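Local coordinates for cytochrome C-552 (Thiobacillus ferrooxidans, PDB 1H1O), which carries electrons in the periplasm as a high-potential diheme c-type cytochrome of the c4 class, at residues A[102-108]-A[175-180]. Numbering follows the deposited sequence.
Sequences EGKAIFN and DVAAYL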
loop_
_atom_site.group_PDB
_atom_site.type_symbol
_atom_site.label_atom_id
_atom_site.label_comp_id
_atom_site.label_asym_id
_atom_site.label_seq_id
_atom_site.Cartn_x
_atom_site.Cartn_y
_atom_site.Cartn_z
ATOM N N GLU A 102 7.115 -10.804 -14.605
ATOM C CA GLU A 102 6.332 -11.791 -13.879
ATOM C C GLU A 102 5.172 -11.100 -13.180
ATOM O O GLU A 102 4.017 -11.472 -13.351
ATOM C CB GLU A 102 7.208 -12.447 -12.824
ATOM C CG GLU A 102 8.449 -13.053 -13.385
ATOM C CD GLU A 102 8.113 -14.221 -14.249
ATOM O OE1 GLU A 102 9.019 -14.753 -14.918
ATOM O OE2 GLU A 102 6.929 -14.612 -14.246
ATOM N N GLY A 103 5.511 -10.092 -12.384
ATOM C CA GLY A 103 4.519 -9.350 -11.636
ATOM C C GLY A 103 3.500 -8.688 -12.527
ATOM O O GLY A 103 2.331 -8.577 -12.151
ATOM N N LYS A 104 3.923 -8.244 -13.708
ATOM C CA LYS A 104 2.984 -7.584 -14.599
ATOM C C LYS A 104 1.914 -8.564 -15.054
ATOM O O LYS A 104 0.724 -8.246 -15.045
ATOM C CB LYS A 104 3.686 -6.999 -15.827
ATOM C CG LYS A 104 2.725 -6.233 -16.728
ATOM C CD LYS A 104 3.428 -5.562 -17.893
ATOM C CE LYS A 104 2.434 -4.722 -18.681
ATOM N NZ LYS A 104 2.962 -4.345 -20.018
ATOM N N ALA A 105 2.345 -9.758 -15.448
ATOM C CA ALA A 105 1.417 -10.783 -15.910
ATOM C C ALA A 105 0.451 -11.112 -14.781
ATOM O O ALA A 105 -0.751 -11.253 -14.999
ATOM C CB ALA A 105 2.181 -12.022 -16.332
ATOM N N ILE A 106 0.981 -11.211 -13.566
ATOM C CA ILE A 106 0.161 -11.512 -12.404
ATOM C C ILE A 106 -0.836 -10.404 -12.144
ATOM O O ILE A 106 -2.030 -10.639 -11.975
ATOM C CB ILE A 106 1.023 -11.682 -11.146
ATOM C CG1 ILE A 106 1.846 -12.972 -11.253
ATOM C CG2 ILE A 106 0.144 -11.706 -9.908
ATOM C CD1 ILE A 106 2.999 -13.080 -10.224
ATOM N N PHE A 107 -0.344 -9.178 -12.117
ATOM C CA PHE A 107 -1.226 -8.055 -11.829
ATOM C C PHE A 107 -2.369 -7.936 -12.823
ATOM O O PHE A 107 -3.545 -7.747 -12.416
ATOM C CB PHE A 107 -0.434 -6.741 -11.831
ATOM C CG PHE A 107 -1.243 -5.560 -11.407
ATOM C CD1 PHE A 107 -1.420 -5.283 -10.072
ATOM C CD2 PHE A 107 -1.889 -4.777 -12.352
ATOM C CE1 PHE A 107 -2.245 -4.239 -9.663
ATOM C CE2 PHE A 107 -2.716 -3.729 -11.976
ATOM C CZ PHE A 107 -2.899 -3.459 -10.623
ATOM N N ASN A 108 -2.043 -8.026 -14.110
ATOM C CA ASN A 108 -3.040 -7.869 -15.163
ATOM C C ASN A 108 -3.826 -9.121 -15.517
ATOM O O ASN A 108 -5.022 -9.041 -15.808
ATOM C CB ASN A 108 -2.393 -7.345 -16.453
ATOM C CG ASN A 108 -1.712 -6.003 -16.269
ATOM O OD1 ASN A 108 -2.194 -5.140 -15.546
ATOM N ND2 ASN A 108 -0.591 -5.818 -16.946
ATOM N N ASP A 175 7.318 -10.582 -7.329
ATOM C CA ASP A 175 7.094 -10.176 -8.702
ATOM C C ASP A 175 6.089 -9.067 -8.789
ATOM O O ASP A 175 6.372 -8.026 -9.369
ATOM C CB ASP A 175 6.670 -11.371 -9.527
ATOM C CG ASP A 175 7.773 -12.369 -9.615
ATOM O OD1 ASP A 175 8.862 -11.954 -9.174
ATOM O OD2 ASP A 175 7.585 -13.511 -10.093
ATOM N N VAL A 176 4.925 -9.260 -8.193
ATOM C CA VAL A 176 3.934 -8.207 -8.240
ATOM C C VAL A 176 4.516 -6.941 -7.604
ATOM O O VAL A 176 4.290 -5.845 -8.099
ATOM C CB VAL A 176 2.645 -8.631 -7.531
ATOM C CG1 VAL A 176 1.586 -7.557 -7.693
ATOM C CG2 VAL A 176 2.150 -9.927 -8.138
ATOM N N ALA A 177 5.285 -7.091 -6.528
ATOM C CA ALA A 177 5.889 -5.932 -5.880
ATOM C C ALA A 177 6.881 -5.243 -6.820
ATOM O O ALA A 177 6.852 -4.019 -6.981
ATOM C CB ALA A 177 6.597 -6.344 -4.577
ATOM N N ALA A 178 7.763 -6.031 -7.428
ATOM C CA ALA A 178 8.747 -5.480 -8.345
ATOM C C ALA A 178 7.986 -4.673 -9.386
ATOM O O ALA A 178 8.235 -3.480 -9.572
ATOM C CB ALA A 178 9.536 -6.596 -9.010
ATOM N N TYR A 179 7.025 -5.315 -10.042
ATOM C CA TYR A 179 6.248 -4.623 -11.059
ATOM C C TYR A 179 5.603 -3.321 -10.554
ATOM O O TYR A 179 5.863 -2.241 -11.080
ATOM C CB TYR A 179 5.171 -5.562 -11.634
ATOM C CG TYR A 179 4.209 -4.864 -12.568
ATOM C CD1 TYR A 179 2.866 -4.698 -12.226
ATOM C CD2 TYR A 179 4.651 -4.323 -13.773
ATOM C CE1 TYR A 179 1.987 -4.009 -13.056
ATOM C CE2 TYR A 179 3.779 -3.626 -14.617
ATOM C CZ TYR A 179 2.453 -3.474 -14.250
ATOM O OH TYR A 179 1.599 -2.773 -15.069
ATOM N N LEU A 180 4.767 -3.423 -9.534
ATOM C CA LEU A 180 4.076 -2.264 -8.990
ATOM C C LEU A 180 4.979 -1.109 -8.557
ATOM O O LEU A 180 4.677 0.056 -8.819
ATOM C CB LEU A 180 3.194 -2.696 -7.810
ATOM C CG LEU A 180 1.700 -3.017 -8.022
ATOM C CD1 LEU A 180 1.324 -3.068 -9.506
ATOM C CD2 LEU A 180 1.390 -4.342 -7.341
#
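The backbone O of Asp-175 takes two partners. Gly-103 CA, on the other helix, points a C-H at Asp-175 O (3.2 Å), a weak contact, while Tyr-179 N gives that oxygen its helical hydrogen bond. Gly-103 has no side chain, and its CA comes within 3.6 Å of Val-176 CA. The two segment axes therefore pass only 7.0 Å apart, at 95°. Tyr-179 fits as a knob among Gly-103, Lys-104, Phe-107 and Asn-108. Its CG is anti to the backbone N (chi1 173°), which lays the ring against helix 100-109. Lys-104 CA sits 3.6 Å from the ring centroid, over one face, and the lysine CB and CG continue past CD2 and CE2. Leu-180 CD1 lies over one face of the Phe-107 ring, 3.6 Å from Phe-107 CD1. Ile-106 CG2 presses tightly on Val-176 CG2. At the outer end the side chains of Glu-102 and Asp-175 lie side by side, with Glu-102 OE2 4.3 Å from Asp-175 OD2; these like charges may raise their pKa values. Val-176 also touches heme, and Phe-107 packs on Cys-119 and His-123, its predicted covalent and axial ligands. This near-perpendicular crossing of the domain's first and last helices, through glycine and aromatic residues, is the hallmark of the cytochrome c fold, here in the second heme domain.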